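3-dehydroshikimate dehydratase (Pseudomonas putida, PDB 5HMQ) catalyses the divalent-metal-dependent dehydration of 3-dehydroshikimate to protocatechuate, a common intermediate in the degradation of quinate and shikimate. Local coordinates at residues 314-319 / 589-594; 483-488 / 612-617; 544-549 / 622-627. One frame throughout, in Å; residues are numbered along the deposited sequence.

Contact 1 of 3, residues 314-319 / 589-594; sequences GNWLKR and VYTEPF
W316, on helix 307-319, lays its indole against F594, and this aromatic pair provides most of the contact. The two rings meet edge to face: an edge of F594 points at the five-membered ring of the indole, with the centroids 5.0 Å apart and the planes at 83°. The closest approach is F594 CD1 to W316 CE2, 3.7 Å. The phenyl group gets there because its CG is anti to the backbone N (chi1 172°), lying beside the carbonyl carbon. The same residue adds a CH-pi contact, since F594 CB sits 4.2 Å from the centroid of the six-membered ring of W316 and almost on the ring normal. Together CD1 and CB follow one face of the bicycle from its pyrrole half to its benzene half.

Polar atoms meet the indole at its rim instead. W316 CH2 lies 3.3 Å from the carbonyl oxygen E592 O, near the ring plane, and W316 CZ3 is 3.7 Å from T591 OG1. Neither is a hydrogen bond to the indole. Two bonds hold the threonine hydroxyl in place, and neither involves W316: T591 OG1 donates to E592 O over 2.9 Å and also bonds with F600 N.

F600 also touches W316, while V309 and L313 of the same helix pack on F594. The arrangement joins a helix of the first VOC module to residues 591-594, which lead on from strand 585-590 in the second, an aromatic interface between the paired modules of the HPPD-like C-terminal domain.

Contact 2 of 3, residues 483-488 / 612-617; sequences VKSRAL and YGAANV
A487 and Y612 face each other, the methyl group meeting the far end of the phenol obliquely. A487 CB is 3.9 Å from Y612 CE2 and equally close, 3.9 Å, to Y612 OH. With CG anti to its carbonyl carbon (chi1 -64°), the tyrosine extends its ring from the loop toward strand 484-489, and the hydroxyl ends up beside the strand near L488. The separation there, 4.2 Å from Y612 OH to L488 O, marks proximity and not a bond.

Two residues back along the strand, S485 leaves the backbone on the same side as A487 and faces A614. S485 OG approaches A614 CB at 4.4 Å, a loose touch between a small polar group and a methyl. Between Y612 and A614 the chain passes through G613 at positive phi (67°) and then enters a short 3-10 turn, in which N616 N bonds to G613 O over 3.1 Å. That turn leads into helix 617-625.

P498 and D471 pack on Y612, its ring meets that of H445 edge to face, and its hydroxyl has a weak hydrogen bond with R496 NE. H445 is a magnesium ligand, and the Y612 side chain comes within about 5 Å of the ion.

No hydrogen bond crosses between the two segments, so they meet purely by van der Waals contact, with the strand giving the phenol a small, apolar neighbour. The hydroxyl's weak hydrogen bond goes to R496 instead and the ring packs on the metal ligand H445, consistent with a place in the second shell of the magnesium site.

Contact 3 of 3, residues 544-549 / 622-627; sequences PLLEIP and AAMAKA
L546 and A623 bury the most surface here, about 60 Å² each. The leucine projects from the loop between helices 531-541 and 550-559 and reaches the C-terminal helix 617-625, where its CB lies 4.1 Å from A623 CB and its CD1 4.0 Å from the same methyl. A623 is small enough for the loop backbone to come close as well: E547 O is 3.8 Å from A623 CB, a van der Waals neighbour.

M624, modelled as selenomethionine, is the third partner. M624 CG sits against both ends of the leucine fork, about equally far from L546 CD1 and L546 CD2 (3.9 Å each). Beyond CG the chain is fully extended (chi2 -179°), which carries SE and CE along past the leucine, and M624 CE ends 4.1 Å from L546 CD1. The leucine thus touches two consecutive helix residues, one through a methyl and the other along its chain.

Helix 617-625 is the last helix of the modelled chain, in the HPPD-like C-terminal domain. Its position near the metal site is reminiscent of the C-terminal helix of HPPD enzymes: the M624 side chain is about 7 Å from that of the magnesium ligand H523. The loop it packs on is itself fastened, I548 N bonding to N574 OD1.

Farther out the helix ends, and K626 forms the centre of an inverse gamma turn. E547 OE2 and K626 NZ stand 5.4 Å apart, too far for a salt bridge, though their opposite charges probably attract weakly across the solvent-facing rim.

In the fold
Contacts 1 and 3 are neighbours, their centres 14 Å apart. Two probable hydrogen bonds join them, E592 N to P544 O (2.9 Å) and L546 N to Y590 O (3.0 Å), and W316 CH2 packs on P544 CG at 3.5 Å. Contact 2 stands 22 Å from contact 1 and 19 Å from contact 3, centre to centre, yet it touches contact 1, Y590 OH packing 4.2 Å from Y612 O. Contacts 2 and 3 do not touch, though helix 617-625 connects them along the chain. All three lie near the magnesium held by H445, H523 and E601: the side chains of Y612, M624 and T591 are about 5, 10 and 11 Å away. The catalytic metal sits separately, in the TIM barrel.

Contact 1 of 3, residues 314-319 / 589-594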
ATOM      1  N   GLY C 314     -31.596   9.560  -5.449  1.00 52.95           N
ATOM      2  CA  GLY C 314     -32.710   9.419  -6.369  1.00 49.32           C
ATOM      3  C   GLY C 314     -33.148  10.739  -6.969  1.00 53.67           C
ATOM      4  O   GLY C 314     -33.502  10.803  -8.146  1.00 56.81           O
ATOM      5  N   ASN C 315     -33.103  11.814  -6.177  1.00 52.28           N
ATOM      6  CA  ASN C 315     -33.443  13.134  -6.700  1.00 55.50           C
ATOM      7  C   ASN C 315     -32.478  13.544  -7.807  1.00 58.43           C
ATOM      8  O   ASN C 315     -32.897  14.042  -8.858  1.00 59.60           O
ATOM      9  CB  ASN C 315     -33.435  14.173  -5.574  1.00 53.81           C
ATOM     10  CG  ASN C 315     -34.589  14.006  -4.606  1.00 54.78           C
ATOM     11  OD1 ASN C 315     -35.560  13.316  -4.896  1.00 55.37           O
ATOM     12  ND2 ASN C 315     -34.493  14.657  -3.455  1.00 58.18           N
ATOM     13  N   TRP C 316     -31.177  13.349  -7.577  1.00 55.46           N
ATOM     14  CA  TRP C 316     -30.178  13.594  -8.608  1.00 50.98           C
ATOM     15  C   TRP C 316     -30.536  12.847  -9.883  1.00 50.58           C
ATOM     16  O   TRP C 316     -30.428  13.390 -10.984  1.00 52.86           O
ATOM     17  CB  TRP C 316     -28.798  13.174  -8.102  1.00 52.01           C
ATOM     18  CG  TRP C 316     -28.077  14.255  -7.366  1.00 50.83           C
ATOM     19  CD1 TRP C 316     -28.482  14.878  -6.220  1.00 50.71           C
ATOM     20  CD2 TRP C 316     -26.795  14.801  -7.690  1.00 48.10           C
ATOM     21  NE1 TRP C 316     -27.543  15.801  -5.828  1.00 49.72           N
ATOM     22  CE2 TRP C 316     -26.496  15.771  -6.712  1.00 48.11           C
ATOM     23  CE3 TRP C 316     -25.876  14.574  -8.718  1.00 50.29           C
ATOM     24  CZ2 TRP C 316     -25.317  16.510  -6.730  1.00 50.59           C
ATOM     25  CZ3 TRP C 316     -24.706  15.310  -8.735  1.00 53.98           C
ATOM     26  CH2 TRP C 316     -24.435  16.265  -7.746  1.00 54.17           C
ATOM     27  N   LEU C 317     -30.974  11.598  -9.747  1.00 49.34           N
ATOM     28  CA  LEU C 317     -31.264  10.805 -10.925  1.00 52.38           C
ATOM     29  C   LEU C 317     -32.559  11.220 -11.632  1.00 54.60           C
ATOM     30  O   LEU C 317     -32.613  11.218 -12.865  1.00 53.92           O
ATOM     31  CB  LEU C 317     -31.266   9.317 -10.559  1.00 50.02           C
ATOM     32  CG  LEU C 317     -29.924   8.772 -10.040  1.00 50.85           C
ATOM     33  CD1 LEU C 317     -30.080   7.419  -9.336  1.00 47.70           C
ATOM     34  CD2 LEU C 317     -28.856   8.684 -11.128  1.00 49.96           C
ATOM     35  N   LYS C 318     -33.622  11.573 -10.935  1.00 54.22           N
ATOM     36  CA  LYS C 318     -34.737  12.181 -11.706  1.00 54.13           C
ATOM     37  C   LYS C 318     -34.366  13.534 -12.338  1.00 53.64           C
ATOM     38  O   LYS C 318     -34.754  13.790 -13.486  1.00 53.62           O
ATOM     39  CB  LYS C 318     -36.039  12.118 -10.903  1.00 55.27           C
ATOM     40  CG  LYS C 318     -35.866  12.234  -9.429  1.00 60.36           C
ATOM     41  CD  LYS C 318     -37.032  11.732  -8.562  1.00 65.66           C
ATOM     42  CE  LYS C 318     -36.838  11.820  -7.094  1.00 68.30           C
ATOM     43  NZ  LYS C 318     -37.293  13.067  -6.565  1.00 70.09           N
ATOM     44  N   ARG C 319     -33.606  14.398 -11.644  1.00 50.21           N
ATOM     45  CA  ARG C 319     -33.190  15.608 -12.346  1.00 52.10           C
ATOM     46  C   ARG C 319     -32.343  15.285 -13.583  1.00 53.59           C
ATOM     47  O   ARG C 319     -32.385  16.028 -14.576  1.00 55.86           O
ATOM     48  CB  ARG C 319     -32.455  16.548 -11.419  1.00 48.41           C
ATOM     49  CG  ARG C 319     -33.269  16.901 -10.206  1.00 48.52           C
ATOM     50  CD  ARG C 319     -32.519  17.808  -9.265  1.00 53.25           C
ATOM     51  NE  ARG C 319     -33.379  18.336  -8.210  1.00 59.97           N
ATOM     52  CZ  ARG C 319     -33.320  17.951  -6.939  1.00 61.21           C
ATOM     53  NH1 ARG C 319     -32.431  17.040  -6.561  1.00 60.55           N
ATOM     54  NH2 ARG C 319     -34.136  18.489  -6.043  1.00 61.76           N
ATOM     55  N   VAL C 589     -20.331  17.135 -20.762  1.00 47.21           N
ATOM     56  CA  VAL C 589     -20.439  18.001 -19.598  1.00 49.13           C
ATOM     57  C   VAL C 589     -20.326  17.145 -18.344  1.00 48.92           C
ATOM     58  O   VAL C 589     -20.561  15.934 -18.366  1.00 47.82           O
ATOM     59  CB  VAL C 589     -21.758  18.805 -19.575  1.00 47.83           C
ATOM     60  CG1 VAL C 589     -21.821  19.762 -20.753  1.00 50.06           C
ATOM     61  CG2 VAL C 589     -22.955  17.864 -19.571  1.00 45.24           C
ATOM     62  N   TYR C 590     -19.964  17.792 -17.241  1.00 47.65           N
ATOM     63  CA  TYR C 590     -19.816  17.123 -15.959  1.00 49.24           C
ATOM     64  C   TYR C 590     -20.705  17.775 -14.909  1.00 50.13           C
ATOM     65  O   TYR C 590     -20.949  18.984 -14.942  1.00 50.57           O
ATOM     66  CB  TYR C 590     -18.359  17.153 -15.478  1.00 50.64           C
ATOM     67  CG  TYR C 590     -17.382  16.448 -16.392  1.00 50.46           C
ATOM     68  CD1 TYR C 590     -17.265  15.066 -16.372  1.00 51.21           C
ATOM     69  CD2 TYR C 590     -16.569  17.162 -17.261  1.00 48.51           C
ATOM     70  CE1 TYR C 590     -16.370  14.412 -17.193  1.00 50.39           C
ATOM     71  CE2 TYR C 590     -15.670  16.514 -18.091  1.00 51.44           C
ATOM     72  CZ  TYR C 590     -15.577  15.137 -18.051  1.00 50.17           C
ATOM     73  OH  TYR C 590     -14.688  14.479 -18.870  1.00 52.93           O
ATOM     74  N   THR C 591     -21.186  16.959 -13.977  1.00 53.21           N
ATOM     75  CA  THR C 591     -21.841  17.464 -12.783  1.00 51.03           C
ATOM     76  C   THR C 591     -20.820  17.638 -11.663  1.00 51.25           C
ATOM     77  O   THR C 591     -19.698  17.133 -11.725  1.00 52.61           O
ATOM     78  CB  THR C 591     -22.954  16.519 -12.324  1.00 51.57           C
ATOM     79  OG1 THR C 591     -22.376  15.383 -11.666  1.00 53.09           O
ATOM     80  CG2 THR C 591     -23.774  16.041 -13.506  1.00 52.34           C
ATOM     81  N   GLU C 592     -21.224  18.357 -10.622  1.00 52.38           N
ATOM     82  CA  GLU C 592     -20.440  18.377  -9.402  1.00 52.75           C
ATOM     83  C   GLU C 592     -20.478  16.993  -8.761  1.00 55.16           C
ATOM     84  O   GLU C 592     -21.370  16.191  -9.049  1.00 57.41           O
ATOM     85  CB  GLU C 592     -20.980  19.425  -8.432  1.00 49.97           C
ATOM     86  CG  GLU C 592     -20.822  20.857  -8.904  1.00 53.16           C
ATOM     87  CD  GLU C 592     -21.424  21.855  -7.934  1.00 57.59           C
ATOM     88  OE1 GLU C 592     -22.365  21.482  -7.203  1.00 59.99           O
ATOM     89  OE2 GLU C 592     -20.960  23.015  -7.906  1.00 60.56           O
ATOM     90  N   PRO C 593     -19.509  16.679  -7.901  1.00 54.78           N
ATOM     91  CA  PRO C 593     -19.541  15.384  -7.214  1.00 53.36           C
ATOM     92  C   PRO C 593     -20.770  15.264  -6.325  1.00 52.10           C
ATOM     93  O   PRO C 593     -21.171  16.218  -5.656  1.00 52.47           O
ATOM     94  CB  PRO C 593     -18.247  15.386  -6.390  1.00 52.62           C
ATOM     95  CG  PRO C 593     -17.356  16.354  -7.087  1.00 51.13           C
ATOM     96  CD  PRO C 593     -18.261  17.415  -7.630  1.00 54.20           C
ATOM     97  N   PHE C 594     -21.375  14.078  -6.332  1.00 50.05           N
ATOM     98  CA  PHE C 594     -22.473  13.780  -5.420  1.00 51.92           C
ATOM     99  C   PHE C 594     -21.899  13.539  -4.031  1.00 54.53           C
ATOM    100  O   PHE C 594     -21.314  12.482  -3.768  1.00 52.83           O
ATOM    101  CB  PHE C 594     -23.272  12.570  -5.901  1.00 52.61           C
ATOM    102  CG  PHE C 594     -24.303  12.096  -4.912  1.00 53.46           C
ATOM    103  CD1 PHE C 594     -25.528  12.736  -4.806  1.00 54.53           C
ATOM    104  CD2 PHE C 594     -24.049  11.008  -4.091  1.00 50.28           C
ATOM    105  CE1 PHE C 594     -26.476  12.301  -3.897  1.00 54.26           C
ATOM    106  CE2 PHE C 594     -24.992  10.569  -3.183  1.00 50.51           C
ATOM    107  CZ  PHE C 594     -26.207  11.217  -3.085  1.00 52.88           C
TER

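Contact 2 of 3, residues 483-488 / 612-617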
ATOM      1  N   VAL C 483       0.218  12.932 -18.212  1.00 83.08           N
ATOM      2  CA  VAL C 483       0.154  12.637 -19.628  1.00 83.43           C
ATOM      3  C   VAL C 483      -0.640  11.364 -19.878  1.00 84.38           C
ATOM      4  O   VAL C 483      -1.381  11.272 -20.854  1.00 85.88           O
ATOM      5  CB  VAL C 483       1.576  12.539 -20.225  1.00 81.39           C
ATOM      6  CG1 VAL C 483       2.215  13.908 -20.290  1.00 79.38           C
ATOM      7  CG2 VAL C 483       2.447  11.589 -19.413  1.00 79.69           C
ATOM      8  N   LYS C 484      -0.428  10.342 -19.041  1.00 79.17           N
ATOM      9  CA  LYS C 484      -0.964   8.999 -19.261  1.00 77.41           C
ATOM     10  C   LYS C 484      -2.136   8.716 -18.307  1.00 74.70           C
ATOM     11  O   LYS C 484      -1.984   8.801 -17.084  1.00 73.81           O
ATOM     12  CB  LYS C 484       0.139   7.935 -19.037  1.00 78.89           C
ATOM     13  CG  LYS C 484      -0.113   6.496 -19.500  1.00 80.11           C
ATOM     14  CD  LYS C 484      -0.508   5.607 -18.398  1.00 81.15           C
ATOM     15  CE  LYS C 484       0.400   5.588 -17.247  1.00 83.09           C
ATOM     16  NZ  LYS C 484       1.791   5.184 -17.544  1.00 82.25           N
ATOM     17  N   SER C 485      -3.301   8.391 -18.860  1.00 70.34           N
ATOM     18  CA  SER C 485      -4.440   7.938 -18.070  1.00 68.61           C
ATOM     19  C   SER C 485      -4.813   6.526 -18.505  1.00 67.36           C
ATOM     20  O   SER C 485      -5.089   6.299 -19.686  1.00 66.27           O
ATOM     21  CB  SER C 485      -5.632   8.891 -18.201  1.00 67.51           C
ATOM     22  OG  SER C 485      -6.055   9.016 -19.546  1.00 69.03           O
ATOM     23  N   ARG C 486      -4.816   5.577 -17.565  1.00 62.12           N
ATOM     24  CA  ARG C 486      -5.056   4.180 -17.916  1.00 59.56           C
ATOM     25  C   ARG C 486      -6.541   3.846 -17.926  1.00 56.87           C
ATOM     26  O   ARG C 486      -7.337   4.419 -17.180  1.00 59.79           O
ATOM     27  CB  ARG C 486      -4.354   3.184 -16.985  1.00 59.89           C
ATOM     28  CG  ARG C 486      -2.845   3.233 -16.914  1.00 61.22           C
ATOM     29  CD  ARG C 486      -2.355   1.857 -16.458  1.00 62.01           C
ATOM     30  NE  ARG C 486      -1.449   1.876 -15.315  1.00 64.06           N
ATOM     31  CZ  ARG C 486      -0.999   0.775 -14.722  1.00 66.24           C
ATOM     32  NH1 ARG C 486      -1.380  -0.417 -15.168  1.00 65.93           N
ATOM     33  NH2 ARG C 486      -0.174   0.858 -13.687  1.00 65.37           N
ATOM     34  N   ALA C 487      -6.900   2.897 -18.789  1.00 52.54           N
ATOM     35  CA  ALA C 487      -8.273   2.444 -18.927  1.00 50.16           C
ATOM     36  C   ALA C 487      -8.270   1.024 -19.470  1.00 49.64           C
ATOM     37  O   ALA C 487      -7.310   0.586 -20.110  1.00 50.88           O
ATOM     38  CB  ALA C 487      -9.086   3.361 -19.851  1.00 52.44           C
ATOM     39  N   LEU C 488      -9.346   0.297 -19.181  1.00 46.89           N
ATOM     40  CA  LEU C 488      -9.562  -1.032 -19.730  1.00 46.02           C
ATOM     41  C   LEU C 488     -10.844  -1.045 -20.553  1.00 47.18           C
ATOM     42  O   LEU C 488     -11.647  -0.106 -20.522  1.00 47.73           O
ATOM     43  CB  LEU C 488      -9.613  -2.092 -18.623  1.00 48.50           C
ATOM     44  CG  LEU C 488      -8.345  -2.221 -17.778  1.00 50.26           C
ATOM     45  CD1 LEU C 488      -8.598  -3.140 -16.585  1.00 52.37           C
ATOM     46  CD2 LEU C 488      -7.149  -2.703 -18.616  1.00 47.32           C
ATOM     47  N   TYR C 612     -11.938   9.768 -24.512  1.00 52.26           N
ATOM     48  CA  TYR C 612     -12.648  10.174 -23.309  1.00 52.68           C
ATOM     49  C   TYR C 612     -12.624  11.677 -23.084  1.00 54.68           C
ATOM     50  O   TYR C 612     -13.139  12.141 -22.060  1.00 55.46           O
ATOM     51  CB  TYR C 612     -12.059   9.495 -22.062  1.00 51.88           C
ATOM     52  CG  TYR C 612     -12.174   7.988 -21.994  1.00 52.12           C
ATOM     53  CD1 TYR C 612     -13.388   7.377 -21.701  1.00 50.96           C
ATOM     54  CD2 TYR C 612     -11.059   7.178 -22.165  1.00 53.17           C
ATOM     55  CE1 TYR C 612     -13.496   6.000 -21.615  1.00 50.57           C
ATOM     56  CE2 TYR C 612     -11.157   5.799 -22.079  1.00 54.63           C
ATOM     57  CZ  TYR C 612     -12.379   5.217 -21.803  1.00 52.44           C
ATOM     58  OH  TYR C 612     -12.482   3.846 -21.718  1.00 51.93           O
ATOM     59  N   GLY C 613     -12.048  12.449 -23.998  1.00 59.18           N
ATOM     60  CA  GLY C 613     -11.907  13.877 -23.778  1.00 56.77           C
ATOM     61  C   GLY C 613     -10.960  14.202 -22.645  1.00 57.02           C
ATOM     62  O   GLY C 613     -11.213  15.144 -21.883  1.00 56.62           O
ATOM     63  N   ALA C 614      -9.876  13.434 -22.510  1.00 58.84           N
ATOM     64  CA  ALA C 614      -8.926  13.649 -21.425  1.00 61.84           C
ATOM     65  C   ALA C 614      -8.261  15.016 -21.496  1.00 64.12           C
ATOM     66  O   ALA C 614      -7.752  15.496 -20.477  1.00 63.59           O
ATOM     67  CB  ALA C 614      -7.861  12.551 -21.434  1.00 61.75           C
ATOM     68  N   ALA C 615      -8.252  15.652 -22.672  1.00 63.68           N
ATOM     69  CA  ALA C 615      -7.644  16.970 -22.805  1.00 63.51           C
ATOM     70  C   ALA C 615      -8.333  18.021 -21.944  1.00 62.38           C
ATOM     71  O   ALA C 615      -7.748  19.082 -21.699  1.00 65.90           O
ATOM     72  CB  ALA C 615      -7.658  17.409 -24.271  1.00 62.46           C
ATOM     73  N   ASN C 616      -9.551  17.755 -21.476  1.00 60.68           N
ATOM     74  CA  ASN C 616     -10.321  18.712 -20.695  1.00 59.43           C
ATOM     75  C   ASN C 616     -10.299  18.414 -19.200  1.00 60.13           C
ATOM     76  O   ASN C 616     -11.042  19.049 -18.445  1.00 61.74           O
ATOM     77  CB  ASN C 616     -11.769  18.759 -21.191  1.00 61.03           C
ATOM     78  CG  ASN C 616     -11.889  19.299 -22.604  1.00 62.49           C
ATOM     79  OD1 ASN C 616     -11.191  20.240 -22.985  1.00 63.70           O
ATOM     80  ND2 ASN C 616     -12.778  18.702 -23.391  1.00 59.59           N
ATOM     81  N   VAL C 617      -9.467  17.468 -18.755  1.00 59.65           N
ATOM     82  CA  VAL C 617      -9.458  17.100 -17.341  1.00 61.06           C
ATOM     83  C   VAL C 617      -8.975  18.266 -16.487  1.00 60.85           C
ATOM     84  O   VAL C 617      -9.529  18.537 -15.414  1.00 59.17           O
ATOM     85  CB  VAL C 617      -8.608  15.833 -17.121  1.00 61.23           C
ATOM     86  CG1 VAL C 617      -7.847  15.910 -15.804  1.00 57.61           C
ATOM     87  CG2 VAL C 617      -9.495  14.597 -17.143  1.00 61.84           C
TER

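Contact 3 of 3, residues 544-549 / 622-627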
ATOM      1  N   PRO C 544     -26.509  20.054 -10.915  1.00 53.81           N
ATOM      2  CA  PRO C 544     -25.416  21.030 -10.724  1.00 51.02           C
ATOM      3  C   PRO C 544     -24.255  20.818 -11.690  1.00 52.89           C
ATOM      4  O   PRO C 544     -23.141  20.416 -11.325  1.00 56.56           O
ATOM      5  CB  PRO C 544     -25.019  20.793  -9.264  1.00 48.87           C
ATOM      6  CG  PRO C 544     -25.296  19.355  -9.048  1.00 53.23           C
ATOM      7  CD  PRO C 544     -26.513  19.017  -9.868  1.00 53.72           C
ATOM      8  N   LEU C 545     -24.513  21.096 -12.966  1.00 53.72           N
ATOM      9  CA  LEU C 545     -23.471  21.016 -13.979  1.00 52.31           C
ATOM     10  C   LEU C 545     -22.456  22.145 -13.787  1.00 53.82           C
ATOM     11  O   LEU C 545     -22.778  23.225 -13.281  1.00 55.38           O
ATOM     12  CB  LEU C 545     -24.092  21.074 -15.375  1.00 51.70           C
ATOM     13  CG  LEU C 545     -25.164  20.022 -15.646  1.00 52.12           C
ATOM     14  CD1 LEU C 545     -26.029  20.472 -16.813  1.00 52.90           C
ATOM     15  CD2 LEU C 545     -24.546  18.658 -15.930  1.00 50.71           C
ATOM     16  N   LEU C 546     -21.225  21.896 -14.227  1.00 56.55           N
ATOM     17  CA  LEU C 546     -20.132  22.824 -13.970  1.00 55.83           C
ATOM     18  C   LEU C 546     -20.218  24.063 -14.853  1.00 58.36           C
ATOM     19  O   LEU C 546     -20.691  24.013 -15.992  1.00 56.45           O
ATOM     20  CB  LEU C 546     -18.790  22.142 -14.203  1.00 55.47           C
ATOM     21  CG  LEU C 546     -18.543  20.845 -13.438  1.00 56.80           C
ATOM     22  CD1 LEU C 546     -17.195  20.268 -13.818  1.00 54.55           C
ATOM     23  CD2 LEU C 546     -18.615  21.107 -11.943  1.00 57.78           C
ATOM     24  N   GLU C 547     -19.734  25.179 -14.314  1.00 63.96           N
ATOM     25  CA  GLU C 547     -19.558  26.410 -15.074  1.00 63.54           C
ATOM     26  C   GLU C 547     -18.153  26.449 -15.654  1.00 65.02           C
ATOM     27  O   GLU C 547     -17.168  26.328 -14.918  1.00 67.04           O
ATOM     28  CB  GLU C 547     -19.782  27.640 -14.191  1.00 65.97           C
ATOM     29  CG  GLU C 547     -19.467  28.961 -14.888  1.00 70.11           C
ATOM     30  CD  GLU C 547     -19.802  30.169 -14.037  1.00 71.74           C
ATOM     31  OE1 GLU C 547     -20.776  30.100 -13.259  1.00 70.87           O
ATOM     32  OE2 GLU C 547     -19.075  31.181 -14.130  1.00 73.26           O
ATOM     33  N   ILE C 548     -18.065  26.622 -16.962  1.00 66.39           N
ATOM     34  CA  ILE C 548     -16.796  26.599 -17.682  1.00 67.49           C
ATOM     35  C   ILE C 548     -16.382  28.040 -17.958  1.00 71.33           C
ATOM     36  O   ILE C 548     -17.200  28.814 -18.476  1.00 73.33           O
ATOM     37  CB  ILE C 548     -16.906  25.798 -18.991  1.00 64.35           C
ATOM     38  CG1 ILE C 548     -17.436  24.391 -18.707  1.00 63.27           C
ATOM     39  CG2 ILE C 548     -15.558  25.723 -19.683  1.00 63.38           C
ATOM     40  CD1 ILE C 548     -16.617  23.621 -17.693  1.00 65.17           C
ATOM     41  N   PRO C 549     -15.153  28.438 -17.633  1.00 71.99           N
ATOM     42  CA  PRO C 549     -14.770  29.844 -17.785  1.00 71.45           C
ATOM     43  C   PRO C 549     -14.708  30.261 -19.246  1.00 71.49           C
ATOM     44  O   PRO C 549     -14.580  29.439 -20.158  1.00 69.78           O
ATOM     45  CB  PRO C 549     -13.384  29.913 -17.129  1.00 71.43           C
ATOM     46  CG  PRO C 549     -13.292  28.685 -16.275  1.00 69.65           C
ATOM     47  CD  PRO C 549     -14.100  27.644 -16.979  1.00 71.38           C
ATOM     48  N   ALA C 622     -10.268  22.454 -12.439  1.00 65.93           N
ATOM     49  CA  ALA C 622     -10.339  23.861 -12.057  1.00 63.29           C
ATOM     50  C   ALA C 622     -11.773  24.276 -11.760  1.00 64.15           C
ATOM     51  O   ALA C 622     -12.024  25.045 -10.824  1.00 64.56           O
ATOM     52  CB  ALA C 622      -9.741  24.734 -13.158  1.00 59.16           C
ATOM     53  N   ALA C 623     -12.728  23.779 -12.550  1.00 64.81           N
ATOM     54  CA  ALA C 623     -14.131  24.119 -12.333  1.00 64.02           C
ATOM     55  C   ALA C 623     -14.638  23.566 -11.006  1.00 63.86           C
ATOM     56  O   ALA C 623     -15.296  24.279 -10.237  1.00 64.78           O
ATOM     57  CB  ALA C 623     -14.981  23.599 -13.491  1.00 64.49           C
HETATM   58  N   MSE C 624     -14.345  22.301 -10.718  1.00 64.56           N
HETATM   59  CA  MSE C 624     -14.768  21.686  -9.463  1.00 64.99           C
HETATM   60  C   MSE C 624     -14.062  22.321  -8.268  1.00 67.50           C
HETATM   61  O   MSE C 624     -14.574  22.294  -7.149  1.00 67.88           O
HETATM   62  CB  MSE C 624     -14.506  20.177  -9.483  1.00 62.94           C
HETATM   63  CG  MSE C 624     -15.437  19.394 -10.396  1.00 67.99           C
HETATM   64 SE   MSE C 624     -15.100  17.467 -10.378  1.00 73.74          SE
HETATM   65  CE  MSE C 624     -16.515  16.905 -11.590  1.00 70.66           C
ATOM     66  N   ALA C 625     -12.883  22.898  -8.517  1.00 66.67           N
ATOM     67  CA  ALA C 625     -12.135  23.546  -7.445  1.00 67.71           C
ATOM     68  C   ALA C 625     -12.904  24.727  -6.866  1.00 69.22           C
ATOM     69  O   ALA C 625     -12.938  24.916  -5.644  1.00 71.03           O
ATOM     70  CB  ALA C 625     -10.766  23.996  -7.954  1.00 66.97           C
ATOM     71  N   LYS C 626     -13.531  25.531  -7.726  1.00 70.19           N
ATOM     72  CA  LYS C 626     -14.320  26.680  -7.283  1.00 69.85           C
ATOM     73  C   LYS C 626     -15.603  26.168  -6.633  1.00 71.14           C
ATOM     74  O   LYS C 626     -16.670  26.093  -7.247  1.00 71.25           O
ATOM     75  CB  LYS C 626     -14.616  27.616  -8.451  1.00 69.33           C
ATOM     76  CG  LYS C 626     -13.371  28.199  -9.104  1.00 69.92           C
ATOM     77  CD  LYS C 626     -13.723  29.143 -10.246  1.00 70.14           C
ATOM     78  CE  LYS C 626     -14.348  30.435  -9.737  1.00 68.71           C
ATOM     79  NZ  LYS C 626     -14.737  31.341 -10.856  1.00 63.41           N
ATOM     80  N   ALA C 627     -15.484  25.801  -5.361  1.00 75.77           N
ATOM     81  CA  ALA C 627     -16.616  25.307  -4.586  1.00 74.84           C
ATOM     82  C   ALA C 627     -16.368  25.513  -3.094  1.00 73.26           C
ATOM     83  O   ALA C 627     -15.592  26.383  -2.700  1.00 71.38           O
ATOM     84  CB  ALA C 627     -16.869  23.838  -4.885  1.00 73.37           C
TER